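PDB 5K0W: class B carbapenemase GOB-18 from Elizabethkingia meningoseptica, which is a zinc-dependent subclass B3 metallo-beta-lactamase that hydrolyses beta-lactam antibiotics, carbapenems among them. Local coordinates for residues Q98-H103 and K133-M138; K22-M27 and G142-P147; I66-A71 and T104-D109; F118-A123 and V148-T153; P28-Q33 and G48-A53. One frame throughout, in Å; residues are numbered along the deposited sequence.

Contact 1: residues Q98-H103 and K133-M138. With ZN (zinc ion), chain C; ZN (zinc ion), chain D.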
# COMPACT_ATOMS: atom_id res chain seq x y z
N GLN A 98 -2.86 2.22 -2.51
CA GLN A 98 -4.12 2.95 -2.42
C GLN A 98 -3.85 4.45 -2.18
O GLN A 98 -2.90 4.79 -1.48
CB GLN A 98 -5.03 2.36 -1.31
CG GLN A 98 -4.37 2.26 0.06
CD GLN A 98 -5.37 2.04 1.16
OE1 GLN A 98 -6.05 2.97 1.60
NE2 GLN A 98 -5.43 0.80 1.69
N ALA A 99 -4.70 5.34 -2.77
CA ALA A 99 -4.55 6.80 -2.66
C ALA A 99 -5.32 7.44 -1.50
O ALA A 99 -6.19 8.29 -1.71
CB ALA A 99 -4.88 7.49 -3.98
N HIS A 100 -4.97 7.01 -0.27
CA HIS A 100 -5.50 7.55 0.98
C HIS A 100 -4.34 8.13 1.78
O HIS A 100 -3.24 7.57 1.73
CB HIS A 100 -6.22 6.46 1.78
CG HIS A 100 -7.59 6.14 1.28
ND1 HIS A 100 -8.20 4.95 1.59
CD2 HIS A 100 -8.44 6.87 0.52
CE1 HIS A 100 -9.38 4.99 1.01
NE2 HIS A 100 -9.58 6.13 0.37
N TYR A 101 -4.57 9.27 2.48
CA TYR A 101 -3.58 10.00 3.30
C TYR A 101 -2.70 9.12 4.21
O TYR A 101 -1.54 9.46 4.45
CB TYR A 101 -4.22 11.15 4.10
CG TYR A 101 -4.94 10.72 5.35
CD1 TYR A 101 -6.22 10.19 5.29
CD2 TYR A 101 -4.35 10.84 6.60
CE1 TYR A 101 -6.89 9.76 6.43
CE2 TYR A 101 -5.01 10.42 7.76
CZ TYR A 101 -6.28 9.88 7.67
OH TYR A 101 -6.94 9.47 8.80
N ASP A 102 -3.25 7.99 4.70
CA ASP A 102 -2.52 7.07 5.58
C ASP A 102 -1.50 6.19 4.82
O ASP A 102 -0.82 5.38 5.45
CB ASP A 102 -3.49 6.25 6.46
CG ASP A 102 -4.48 5.38 5.71
OD1 ASP A 102 -5.12 5.89 4.75
OD2 ASP A 102 -4.66 4.20 6.11
N HIS A 103 -1.35 6.37 3.50
CA HIS A 103 -0.34 5.68 2.68
C HIS A 103 0.36 6.67 1.73
O HIS A 103 1.38 6.33 1.14
CB HIS A 103 -0.95 4.51 1.88
CG HIS A 103 -1.82 3.59 2.70
ND1 HIS A 103 -1.28 2.54 3.42
CD2 HIS A 103 -3.15 3.64 2.92
CE1 HIS A 103 -2.31 1.97 4.03
NE2 HIS A 103 -3.45 2.60 3.76
N LYS A 133 -9.02 15.77 -2.59
CA LYS A 133 -10.28 16.45 -2.92
C LYS A 133 -11.20 15.66 -3.83
O LYS A 133 -12.41 15.69 -3.61
CB LYS A 133 -10.03 17.84 -3.51
CG LYS A 133 -9.46 18.85 -2.52
CD LYS A 133 -9.33 20.23 -3.16
CE LYS A 133 -8.16 20.38 -4.10
NZ LYS A 133 -8.26 21.62 -4.91
N SER A 134 -10.66 14.94 -4.84
CA SER A 134 -11.50 14.16 -5.74
C SER A 134 -11.91 12.77 -5.23
O SER A 134 -12.66 12.10 -5.92
CB SER A 134 -10.86 14.05 -7.12
OG SER A 134 -9.62 13.39 -7.01
N ASP A 135 -11.46 12.35 -4.03
CA ASP A 135 -11.81 11.02 -3.50
C ASP A 135 -13.32 10.90 -3.24
O ASP A 135 -13.89 11.75 -2.56
CB ASP A 135 -11.00 10.69 -2.23
CG ASP A 135 -11.04 9.21 -1.86
OD1 ASP A 135 -12.09 8.76 -1.33
OD2 ASP A 135 -10.03 8.51 -2.09
N TYR A 136 -13.94 9.83 -3.80
CA TYR A 136 -15.37 9.51 -3.67
C TYR A 136 -15.85 9.43 -2.22
O TYR A 136 -17.06 9.54 -1.96
CB TYR A 136 -15.69 8.22 -4.44
CG TYR A 136 -15.25 6.94 -3.76
CD1 TYR A 136 -13.94 6.50 -3.84
CD2 TYR A 136 -16.16 6.17 -3.04
CE1 TYR A 136 -13.54 5.31 -3.23
CE2 TYR A 136 -15.76 5.00 -2.39
CZ TYR A 136 -14.45 4.58 -2.48
OH TYR A 136 -14.08 3.41 -1.87
N GLU A 137 -14.92 9.23 -1.29
CA GLU A 137 -15.26 9.18 0.12
C GLU A 137 -14.44 10.18 0.93
O GLU A 137 -15.01 10.94 1.71
CB GLU A 137 -15.18 7.74 0.69
CG GLU A 137 -15.47 7.59 2.18
CD GLU A 137 -16.88 7.82 2.71
OE1 GLU A 137 -17.79 8.15 1.91
OE2 GLU A 137 -17.08 7.65 3.93
N MET A 138 -13.11 10.20 0.73
CA MET A 138 -12.18 11.06 1.47
C MET A 138 -12.18 12.55 1.09
O MET A 138 -11.58 13.36 1.80
CB MET A 138 -10.76 10.46 1.44
CG MET A 138 -10.67 9.06 2.03
SD MET A 138 -11.30 8.99 3.72
CE MET A 138 -10.01 9.86 4.58
ZN ZN C . -5.14 2.47 4.99
ZN ZN D . -7.70 3.31 2.74
O HOH W 1 -7.08 2.17 4.35
O HOH W 2 -9.30 3.85 4.17
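A99, H100 and Y101 back onto D135 and M138, while their own loop turns its other side to two zinc ions. Q98 opens the loop: its amide OE1 binds the zinc of chain D at 2.0 Å, and NE2 is occupied by N199, so the neutral side chain has a use for both ends. A99, small enough for a buried bend, brings its carbonyl near the carboxylate of D135. H100 sits at the N-cap of the short helix 101-104. Its ND1 holds the same zinc at 2.1 Å, and the NE2-CD2 edge of the ring faces D135, with OD2 of D135 near the ring plane and 3.5 Å from NE2 of H100. In that carboxylate OD1 accepts from E137 N in an Asx turn and from M138 N, 2.7 Å away, in the wider Asx motif. M138 folds back at chi2 (-56°) and chi3 (-71°): CG lies 3.5 Å from CD2 of H100, SD stands distantly above the imidazole face, and CE reaches the edge of the Y101 ring, 3.6 Å from CE1. D102 OD2 and H103 NE2 then take the zinc of chain C. H175 and H241 complete the two sets of protein ligands, and water 1 bridges the metals. This is the H-x-H-x-D-H signature of the metallo-beta-lactamase fold, here with glutamine in first place.

Contact 2: residues K22-M27 and G142-P147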
# COMPACT_ATOMS: atom_id res chain seq x y z
N LYS A 22 -4.94 19.25 5.78
CA LYS A 22 -5.42 18.92 7.12
C LYS A 22 -5.92 17.47 7.20
O LYS A 22 -6.97 17.13 6.63
CB LYS A 22 -6.49 19.91 7.61
CG LYS A 22 -6.69 19.86 9.13
CD LYS A 22 -8.13 20.03 9.52
CE LYS A 22 -8.34 19.76 10.99
NZ LYS A 22 -9.78 19.87 11.35
N GLU A 23 -5.17 16.62 7.92
CA GLU A 23 -5.52 15.21 8.13
C GLU A 23 -6.71 15.12 9.08
O GLU A 23 -6.85 15.99 9.94
CB GLU A 23 -4.35 14.44 8.75
CG GLU A 23 -3.18 14.23 7.79
CD GLU A 23 -1.92 13.65 8.40
OE1 GLU A 23 -1.71 13.78 9.63
OE2 GLU A 23 -1.09 13.12 7.62
N PRO A 24 -7.58 14.08 8.98
CA PRO A 24 -8.71 14.00 9.91
C PRO A 24 -8.28 14.01 11.37
O PRO A 24 -7.18 13.56 11.72
CB PRO A 24 -9.39 12.68 9.52
CG PRO A 24 -9.01 12.47 8.11
CD PRO A 24 -7.62 12.97 8.01
N GLU A 25 -9.14 14.60 12.21
CA GLU A 25 -8.98 14.69 13.65
C GLU A 25 -9.23 13.25 14.17
O GLU A 25 -9.88 12.45 13.49
CB GLU A 25 -10.01 15.68 14.25
CG GLU A 25 -9.82 17.13 13.82
CD GLU A 25 -10.57 18.21 14.58
OE1 GLU A 25 -11.14 17.92 15.66
OE2 GLU A 25 -10.57 19.37 14.11
N ASN A 26 -8.66 12.91 15.32
CA ASN A 26 -8.80 11.59 15.96
C ASN A 26 -8.34 10.30 15.19
O ASN A 26 -9.07 9.30 15.12
CB ASN A 26 -10.17 11.39 16.66
N MET A 27 -7.12 10.34 14.67
CA MET A 27 -6.47 9.22 13.97
C MET A 27 -6.07 8.15 14.99
O MET A 27 -5.74 8.51 16.12
CB MET A 27 -5.18 9.73 13.34
CG MET A 27 -5.30 10.13 11.92
SD MET A 27 -3.66 10.71 11.44
CE MET A 27 -3.80 12.45 11.91
N GLY A 142 -11.64 17.41 2.32
CA GLY A 142 -10.85 18.36 1.55
C GLY A 142 -9.48 17.82 1.16
O GLY A 142 -9.39 16.78 0.51
N VAL A 143 -8.41 18.56 1.54
CA VAL A 143 -7.02 18.17 1.26
C VAL A 143 -6.47 17.49 2.50
O VAL A 143 -6.18 18.16 3.50
CB VAL A 143 -6.13 19.36 0.79
CG1 VAL A 143 -4.69 18.92 0.55
CG2 VAL A 143 -6.69 20.04 -0.46
N THR A 144 -6.38 16.15 2.46
CA THR A 144 -5.89 15.31 3.57
C THR A 144 -4.39 15.01 3.48
O THR A 144 -3.80 14.52 4.45
CB THR A 144 -6.71 14.01 3.70
OG1 THR A 144 -6.95 13.47 2.40
CG2 THR A 144 -8.01 14.21 4.44
N PHE A 145 -3.78 15.29 2.33
CA PHE A 145 -2.36 15.04 2.12
C PHE A 145 -1.82 15.98 1.05
O PHE A 145 -2.59 16.42 0.17
CB PHE A 145 -2.10 13.56 1.75
CG PHE A 145 -2.64 13.11 0.42
CD1 PHE A 145 -3.92 12.58 0.31
CD2 PHE A 145 -1.85 13.16 -0.72
CE1 PHE A 145 -4.40 12.12 -0.91
CE2 PHE A 145 -2.34 12.73 -1.95
CZ PHE A 145 -3.61 12.20 -2.04
N LYS A 146 -0.50 16.27 1.10
CA LYS A 146 0.18 17.15 0.13
C LYS A 146 0.02 16.56 -1.25
O LYS A 146 0.51 15.46 -1.49
CB LYS A 146 1.68 17.26 0.44
CG LYS A 146 2.09 18.24 1.53
CD LYS A 146 3.57 17.98 1.87
CE LYS A 146 4.24 19.08 2.65
NZ LYS A 146 5.70 19.11 2.38
N PRO A 147 -0.67 17.26 -2.18
CA PRO A 147 -0.82 16.71 -3.54
C PRO A 147 0.51 16.39 -4.22
O PRO A 147 1.50 17.06 -3.97
CB PRO A 147 -1.61 17.81 -4.27
CG PRO A 147 -1.40 19.03 -3.47
CD PRO A 147 -1.34 18.57 -2.07
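K22 N donates to V143 O at 2.8 Å, an almost straight bond (N-H...O 174°) that draws two irregular stretches of loop together until the CA atoms of E23 and T144 are 4.6 Å apart. Beside this bond, T144 has the largest share of the packing. Its CG2 methyl lies 3.8 Å from K22 O and equally far from P24 CD, meeting the proline ring at about a right angle. The short branched threonine suits this buried niche, and the proline offers it a rigid apolar surface. E23 starts away from the other loop, yet its CG stays 3.4 Å from T144 O. Beyond CG the chain runs extended, with chi2 at 172°, which carries OE2 to the backbone N of A71. K22, by contrast, stretches along the surface, where NZ forms a salt bridge of 2.9 Å to OE2 of E25, on the lone pair turned away from the other oxygen; E25 is poorly ordered, so this pairing is probably mobile. Among the neighbouring elements, E23 and P24 lie against Y101 of helix 101-104, F145 packs on T104 at the end of that helix, and K146 makes a salt bridge to D109 of helix 107-114.

Contact 3: residues I66-A71 and T104-D109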
# COMPACT_ATOMS: atom_id res chain seq x y z
N ILE A 66 7.36 1.28 -1.39
CA ILE A 66 5.92 1.12 -1.57
C ILE A 66 5.25 1.60 -0.28
O ILE A 66 5.57 1.08 0.79
CB ILE A 66 5.48 -0.32 -1.96
CG1 ILE A 66 6.24 -0.83 -3.18
CG2 ILE A 66 3.98 -0.40 -2.18
CD1 ILE A 66 6.91 -2.07 -2.91
N ASN A 67 4.35 2.60 -0.38
CA ASN A 67 3.58 3.23 0.72
C ASN A 67 4.39 4.08 1.72
O ASN A 67 5.55 3.76 1.98
CB ASN A 67 2.60 2.28 1.41
CG ASN A 67 1.64 1.62 0.46
OD1 ASN A 67 1.45 2.03 -0.70
ND2 ASN A 67 1.02 0.56 0.93
N THR A 68 3.76 5.17 2.27
CA THR A 68 4.46 6.10 3.15
C THR A 68 3.83 6.53 4.49
O THR A 68 4.34 7.51 5.06
CB THR A 68 4.77 7.43 2.42
OG1 THR A 68 3.58 8.23 2.31
CG2 THR A 68 5.52 7.25 1.10
N GLY A 69 2.74 5.92 4.95
CA GLY A 69 2.11 6.40 6.19
C GLY A 69 1.60 7.84 6.11
O GLY A 69 1.63 8.43 5.03
N THR A 70 1.17 8.44 7.26
CA THR A 70 0.65 9.83 7.33
C THR A 70 1.79 10.84 7.15
O THR A 70 2.92 10.42 6.87
CB THR A 70 -0.10 10.07 8.64
OG1 THR A 70 0.80 9.86 9.74
CG2 THR A 70 -1.34 9.21 8.78
N ALA A 71 1.52 12.16 7.29
CA ALA A 71 2.55 13.21 7.18
C ALA A 71 3.66 13.03 8.20
O ALA A 71 4.83 13.11 7.84
CB ALA A 71 1.92 14.59 7.34
N THR A 104 -0.20 7.90 1.60
CA THR A 104 0.31 8.95 0.71
C THR A 104 0.84 10.20 1.44
O THR A 104 1.34 11.10 0.77
CB THR A 104 -0.82 9.45 -0.23
OG1 THR A 104 -1.83 10.07 0.55
CG2 THR A 104 -1.44 8.35 -1.07
N GLY A 105 0.61 10.32 2.73
CA GLY A 105 0.98 11.51 3.49
C GLY A 105 2.41 12.01 3.38
O GLY A 105 2.64 13.23 3.42
N ALA A 106 3.40 11.09 3.26
CA ALA A 106 4.81 11.48 3.16
C ALA A 106 5.35 11.42 1.74
O ALA A 106 6.54 11.66 1.55
CB ALA A 106 5.66 10.65 4.09
N LEU A 107 4.48 11.15 0.75
CA LEU A 107 4.82 11.00 -0.67
C LEU A 107 5.49 12.19 -1.29
O LEU A 107 6.45 12.02 -2.04
CB LEU A 107 3.59 10.62 -1.49
CG LEU A 107 3.46 9.19 -1.94
CD1 LEU A 107 2.14 8.99 -2.66
CD2 LEU A 107 4.60 8.80 -2.89
N GLN A 108 4.96 13.40 -1.03
CA GLN A 108 5.54 14.64 -1.56
C GLN A 108 6.87 14.91 -0.88
O GLN A 108 7.83 15.27 -1.57
CB GLN A 108 4.58 15.83 -1.42
CG GLN A 108 5.05 17.10 -2.15
CD GLN A 108 5.28 16.90 -3.63
OE1 GLN A 108 4.89 15.91 -4.22
NE2 GLN A 108 5.95 17.84 -4.26
N ASP A 109 6.93 14.71 0.45
CA ASP A 109 8.11 14.88 1.28
C ASP A 109 9.25 14.02 0.72
O ASP A 109 10.36 14.51 0.56
CB ASP A 109 7.79 14.52 2.75
CG ASP A 109 6.74 15.40 3.44
OD1 ASP A 109 6.51 16.54 2.97
OD2 ASP A 109 6.20 14.96 4.49
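T68 and A106 make the clear polar link: A106 N donates to T68 OG1 over 3.0 Å, with an N-H...O angle of 145°. A106 is the N-cap residue of helix 107-114, so the threonine hydroxyl receives an amide just ahead of the helix. With chi1 at 76°, OG1 stands between its own backbone N and carbonyl carbon, from where it also forms a weak bond with H103 O. The facing turn is held from within by L107 N to T104 O, 3.1 Å, closing a type I turn from T104 to L107.

Apolar packing falls to the same residues. The methyl of A106 points across the contact and sits 3.7 Å from T68 CB, while T68 CG2 meets L107 CG at 4.2 Å, the two side chains crossing at about a right angle. Beyond them A106 also touches S73 and F74 of helix 73-83, a place for a compact methyl.

Main-chain packing depends on glycine. G105 CA lies 3.8 Å from T70 C, and its CA is just 4.2 Å from that of T70, a closeness suited to a residue without a side chain. G69 has a positive phi of 62°, which glycine readily adopts. Two other polar side chains have their partners outside the two segments: D109 OD1 in a salt bridge to K146, T70 OG1 hydrogen-bonded to N32. In the metallo-beta-lactamase fold, this buried junction joins the loop after strand 62-66 to the turn that follows the zinc-binding motif, where T68 N bonds with H103 O.

Contact 4: residues F118-A123 and V148-T153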
# COMPACT_ATOMS: atom_id res chain seq x y z
N PHE A 118 7.76 8.91 -9.28
CA PHE A 118 6.53 8.40 -8.70
C PHE A 118 5.64 7.78 -9.77
O PHE A 118 5.24 8.48 -10.70
CB PHE A 118 5.81 9.48 -7.87
CG PHE A 118 4.45 9.07 -7.35
CD1 PHE A 118 4.27 7.85 -6.69
CD2 PHE A 118 3.36 9.92 -7.47
CE1 PHE A 118 3.02 7.47 -6.22
CE2 PHE A 118 2.10 9.54 -6.99
CZ PHE A 118 1.94 8.31 -6.36
N TYR A 119 5.39 6.47 -9.66
CA TYR A 119 4.55 5.71 -10.60
C TYR A 119 3.28 5.28 -9.86
O TYR A 119 3.37 4.77 -8.75
CB TYR A 119 5.29 4.47 -11.13
CG TYR A 119 6.66 4.68 -11.74
CD1 TYR A 119 7.06 5.93 -12.21
CD2 TYR A 119 7.53 3.61 -11.93
CE1 TYR A 119 8.30 6.12 -12.82
CE2 TYR A 119 8.77 3.79 -12.53
CZ TYR A 119 9.15 5.04 -12.98
OH TYR A 119 10.38 5.22 -13.58
N VAL A 120 2.11 5.50 -10.45
CA VAL A 120 0.84 5.17 -9.82
C VAL A 120 -0.20 4.58 -10.80
O VAL A 120 -0.10 4.80 -12.01
CB VAL A 120 0.29 6.39 -9.05
CG1 VAL A 120 -0.52 7.32 -9.95
CG2 VAL A 120 -0.52 5.95 -7.83
N ASP A 121 -1.20 3.85 -10.24
CA ASP A 121 -2.32 3.28 -10.98
C ASP A 121 -3.05 4.44 -11.64
O ASP A 121 -3.31 5.44 -10.97
CB ASP A 121 -3.27 2.58 -10.01
CG ASP A 121 -4.26 1.61 -10.64
OD1 ASP A 121 -5.04 2.05 -11.52
OD2 ASP A 121 -4.29 0.44 -10.22
N LYS A 122 -3.32 4.34 -12.95
CA LYS A 122 -3.96 5.40 -13.72
C LYS A 122 -5.24 5.91 -13.05
O LYS A 122 -5.42 7.13 -12.94
CB LYS A 122 -4.22 4.97 -15.16
CG LYS A 122 -4.37 6.13 -16.13
CD LYS A 122 -4.71 5.63 -17.51
CE LYS A 122 -4.74 6.74 -18.53
NZ LYS A 122 -5.89 6.57 -19.45
N ALA A 123 -6.09 5.00 -12.54
CA ALA A 123 -7.35 5.35 -11.90
C ALA A 123 -7.27 6.28 -10.67
O ALA A 123 -8.28 6.88 -10.33
CB ALA A 123 -8.13 4.10 -11.57
N VAL A 148 0.52 15.32 -5.03
CA VAL A 148 1.70 14.84 -5.77
C VAL A 148 1.34 14.55 -7.25
O VAL A 148 0.21 14.15 -7.54
CB VAL A 148 2.43 13.67 -5.03
CG1 VAL A 148 1.56 12.44 -4.91
CG2 VAL A 148 3.76 13.31 -5.69
N THR A 149 2.30 14.82 -8.17
CA THR A 149 2.14 14.61 -9.61
C THR A 149 2.93 13.38 -10.10
O THR A 149 4.16 13.39 -10.07
CB THR A 149 2.39 15.90 -10.35
OG1 THR A 149 1.37 16.83 -9.95
CG2 THR A 149 2.37 15.75 -11.86
N PRO A 150 2.25 12.29 -10.53
CA PRO A 150 2.99 11.10 -10.97
C PRO A 150 3.78 11.33 -12.26
O PRO A 150 3.34 12.04 -13.15
CB PRO A 150 1.91 10.03 -11.15
CG PRO A 150 0.66 10.78 -11.38
CD PRO A 150 0.79 12.06 -10.60
N ASP A 151 4.98 10.74 -12.30
CA ASP A 151 5.91 10.79 -13.43
C ASP A 151 5.49 9.78 -14.49
O ASP A 151 5.85 9.93 -15.66
CB ASP A 151 7.35 10.51 -12.96
CG ASP A 151 7.83 11.48 -11.91
OD1 ASP A 151 7.53 11.26 -10.71
OD2 ASP A 151 8.47 12.49 -12.28
N LYS A 152 4.74 8.74 -14.08
CA LYS A 152 4.23 7.69 -14.96
C LYS A 152 2.93 7.16 -14.42
O LYS A 152 2.69 7.22 -13.21
CB LYS A 152 5.24 6.54 -15.06
CG LYS A 152 5.84 6.30 -16.44
CD LYS A 152 6.83 5.13 -16.45
CE LYS A 152 6.17 3.78 -16.65
NZ LYS A 152 7.14 2.76 -17.12
N THR A 153 2.08 6.62 -15.31
CA THR A 153 0.80 6.00 -14.96
C THR A 153 0.84 4.52 -15.32
O THR A 153 1.39 4.14 -16.35
CB THR A 153 -0.39 6.74 -15.56
OG1 THR A 153 -0.27 6.77 -16.99
CG2 THR A 153 -0.55 8.14 -14.98
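A parallel pairing within a beta-alpha-beta unit brings Y119 beside K152 and V120 beside T153, joining strand 117-121 to the outermost strand 152-154; helix 125-129 lies on the connection. F118 begins the pairing. Its N donates to D151 OD1 at 2.8 Å and nearly straight (172°), on the anti side of that oxygen, away from OD2, and 34° out of the carboxylate plane. Its carbonyl oxygen takes D151 N at 2.8 Å in the carbonyl plane, plus a weak bond from K152 N. The aspartate thus supplies a side-chain acceptor where the incoming chain has not yet become a strand. V120 N gives a weak bond of 3.3 Å to K152 O.

One face of the sheet holds Y119 and K152. The aliphatic part of the lysine runs over the tyrosine ring, CD standing 4.2 Å from the ring centroid in a CH-pi contact, while NZ of K152 is 5.3 Å from that centroid, at most a weak cation-pi attraction. A long side chain suits this exposed edge, apolar along its stem and charged at its tip. On the other face, V120 CG1 lies 3.8 Å from P150 CB. F118 CG is anti to the main-chain N (chi1 174°), which aims the ring at V148, where CE2 comes within 3.6 Å of V148 CG1; the ring also lies alongside P150 and reaches L107. Strand 117-121 ends in an Asx turn, A123 N to D121 OD1, leading into the helical crossover. Such strand-helix-strand pairing edges the first sheet of the alpha-beta/beta-alpha metallo-beta-lactamase fold.

Contact 5: residues P28-Q33 and G48-A53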
# COMPACT_ATOMS: atom_id res chain seq x y z
N PRO A 28 -6.01 6.85 14.62
CA PRO A 28 -5.61 5.82 15.61
C PRO A 28 -4.17 5.96 16.02
O PRO A 28 -3.33 6.33 15.21
CB PRO A 28 -5.85 4.49 14.89
CG PRO A 28 -6.65 4.83 13.68
CD PRO A 28 -6.33 6.23 13.32
N LYS A 29 -3.88 5.67 17.31
CA LYS A 29 -2.57 5.76 17.95
C LYS A 29 -1.50 5.00 17.18
O LYS A 29 -0.41 5.54 16.95
CB LYS A 29 -2.67 5.28 19.41
CG LYS A 29 -1.36 5.22 20.20
CD LYS A 29 -1.33 4.08 21.24
CE LYS A 29 -1.25 2.71 20.61
NZ LYS A 29 -0.89 1.66 21.61
N GLU A 30 -1.81 3.75 16.78
CA GLU A 30 -0.92 2.82 16.08
C GLU A 30 -0.41 3.32 14.71
O GLU A 30 0.59 2.81 14.22
CB GLU A 30 -1.59 1.43 15.92
CG GLU A 30 -1.94 0.75 17.23
CD GLU A 30 -2.28 -0.73 17.14
OE1 GLU A 30 -2.88 -1.16 16.12
OE2 GLU A 30 -1.97 -1.46 18.11
N TRP A 31 -1.09 4.31 14.12
CA TRP A 31 -0.72 4.85 12.81
C TRP A 31 0.56 5.66 12.80
O TRP A 31 1.33 5.57 11.84
CB TRP A 31 -1.88 5.67 12.23
CG TRP A 31 -2.99 4.84 11.66
CD1 TRP A 31 -3.25 3.52 11.90
CD2 TRP A 31 -4.02 5.29 10.78
NE1 TRP A 31 -4.37 3.12 11.22
CE2 TRP A 31 -4.87 4.19 10.53
CE3 TRP A 31 -4.32 6.54 10.20
CZ2 TRP A 31 -5.99 4.29 9.70
CZ3 TRP A 31 -5.44 6.64 9.38
CH2 TRP A 31 -6.25 5.52 9.12
N ASN A 32 0.78 6.46 13.87
CA ASN A 32 1.95 7.33 14.02
C ASN A 32 2.94 6.75 15.03
O ASN A 32 3.97 7.36 15.30
CB ASN A 32 1.52 8.75 14.40
CG ASN A 32 0.37 9.27 13.58
OD1 ASN A 32 0.40 9.24 12.34
ND2 ASN A 32 -0.68 9.71 14.25
N GLN A 33 2.63 5.58 15.58
CA GLN A 33 3.44 4.87 16.56
C GLN A 33 4.61 4.19 15.86
O GLN A 33 4.41 3.52 14.84
CB GLN A 33 2.56 3.84 17.30
CG GLN A 33 3.11 3.34 18.61
CD GLN A 33 2.52 2.01 18.98
OE1 GLN A 33 1.29 1.81 19.00
NE2 GLN A 33 3.37 1.06 19.31
N GLY A 48 7.73 0.65 7.69
CA GLY A 48 6.52 1.35 8.11
C GLY A 48 6.43 1.61 9.59
O GLY A 48 7.38 1.36 10.34
N THR A 49 5.29 2.15 10.01
CA THR A 49 5.01 2.46 11.42
C THR A 49 4.36 1.22 12.04
O THR A 49 4.28 0.18 11.37
CB THR A 49 4.06 3.69 11.56
OG1 THR A 49 2.76 3.37 11.05
CG2 THR A 49 4.62 4.96 10.96
N TYR A 50 3.87 1.34 13.28
CA TYR A 50 3.22 0.22 13.97
C TYR A 50 2.11 -0.41 13.14
O TYR A 50 2.09 -1.63 13.02
CB TYR A 50 2.77 0.61 15.40
CG TYR A 50 2.54 -0.61 16.28
CD1 TYR A 50 3.61 -1.25 16.90
CD2 TYR A 50 1.27 -1.15 16.43
CE1 TYR A 50 3.41 -2.38 17.69
CE2 TYR A 50 1.06 -2.28 17.23
CZ TYR A 50 2.13 -2.90 17.84
OH TYR A 50 1.92 -4.02 18.61
N ASP A 51 1.23 0.39 12.52
CA ASP A 51 0.17 -0.15 11.68
C ASP A 51 0.28 0.19 10.20
O ASP A 51 -0.19 -0.58 9.36
CB ASP A 51 -1.23 0.22 12.21
CG ASP A 51 -2.33 -0.61 11.57
OD1 ASP A 51 -2.14 -1.84 11.41
OD2 ASP A 51 -3.37 -0.03 11.22
N LEU A 52 0.88 1.34 9.86
CA LEU A 52 0.97 1.76 8.47
C LEU A 52 2.17 1.19 7.77
O LEU A 52 3.29 1.70 7.91
CB LEU A 52 0.82 3.28 8.29
CG LEU A 52 -0.41 3.89 8.99
CD1 LEU A 52 -0.41 5.41 8.88
CD2 LEU A 52 -1.69 3.30 8.45
N ALA A 53 1.94 0.10 7.04
CA ALA A 53 2.98 -0.62 6.31
C ALA A 53 3.60 0.19 5.19
O ALA A 53 2.89 0.78 4.36
CB ALA A 53 2.43 -1.94 5.77
O HOH W 3 -1.46 -2.73 14.12
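T49 and W31 form the firm side of the contact, around an ST motif in the loop G48-A53. T49 OG1 donates to W31 O at 2.7 Å, coming from above the carbonyl plane, and accepts L52 N at 3.0 Å, so one hydroxyl braces both loops. Next to it Y50 N donates to Q33 O at 2.7 Å. The indole of W31 is packed on both faces: P28 CD covers one, and on the other L52 CD2 sits 3.7 Å from the centroid of the five-membered ring, nearly on its normal. A flat, broad ring suits this slot. At the ring edge NE1 makes a weak bond to D51 OD2; that oxygen is bound more firmly by H241 ND1, which makes D51 a second-shell residue behind a zinc ligand.

The other side is looser, with E30, Q33 and Y50 partly exposed. A chi1 of -161° turns Q33 away from its own N, and the extended chain lays its amide over the Y50 ring, planes 20° apart, with NE2 3.3 Å from CD1 of Y50. E30 passes obliquely on the CD2-CE2 side of that ring. Water 3 links it to the buried D51, donating to both carboxylates, 2.9 Å from E30 OE1 and 2.9 Å from D51 OD1.

Overall arrangement
Contacts 1, 2, 3 and 5 gather on one another around the dizinc site, whereas contact 4 lies out on the edge strand, its centre about 25 Å from that of contact 5. Along the chain, 28-33/48-53 closes first; 66-71/104-109 follows, crossing 98-103/133-138, which in turn crosses 118-123/148-153. The wide loop closed by contact 2 encloses contacts 1, 3 and 5. Y101 joins contacts 1, 2 and 5, touching P24 and W31. Contacts 3 and 4 meet through L107, which follows the zinc-binding helix 101-104 and faces F118. Loops and helices at the seven-stranded sheet supply Q98, H100, D102, H103 and the second-shell D51, while H175 and H241 come from the side of the five-stranded sheet.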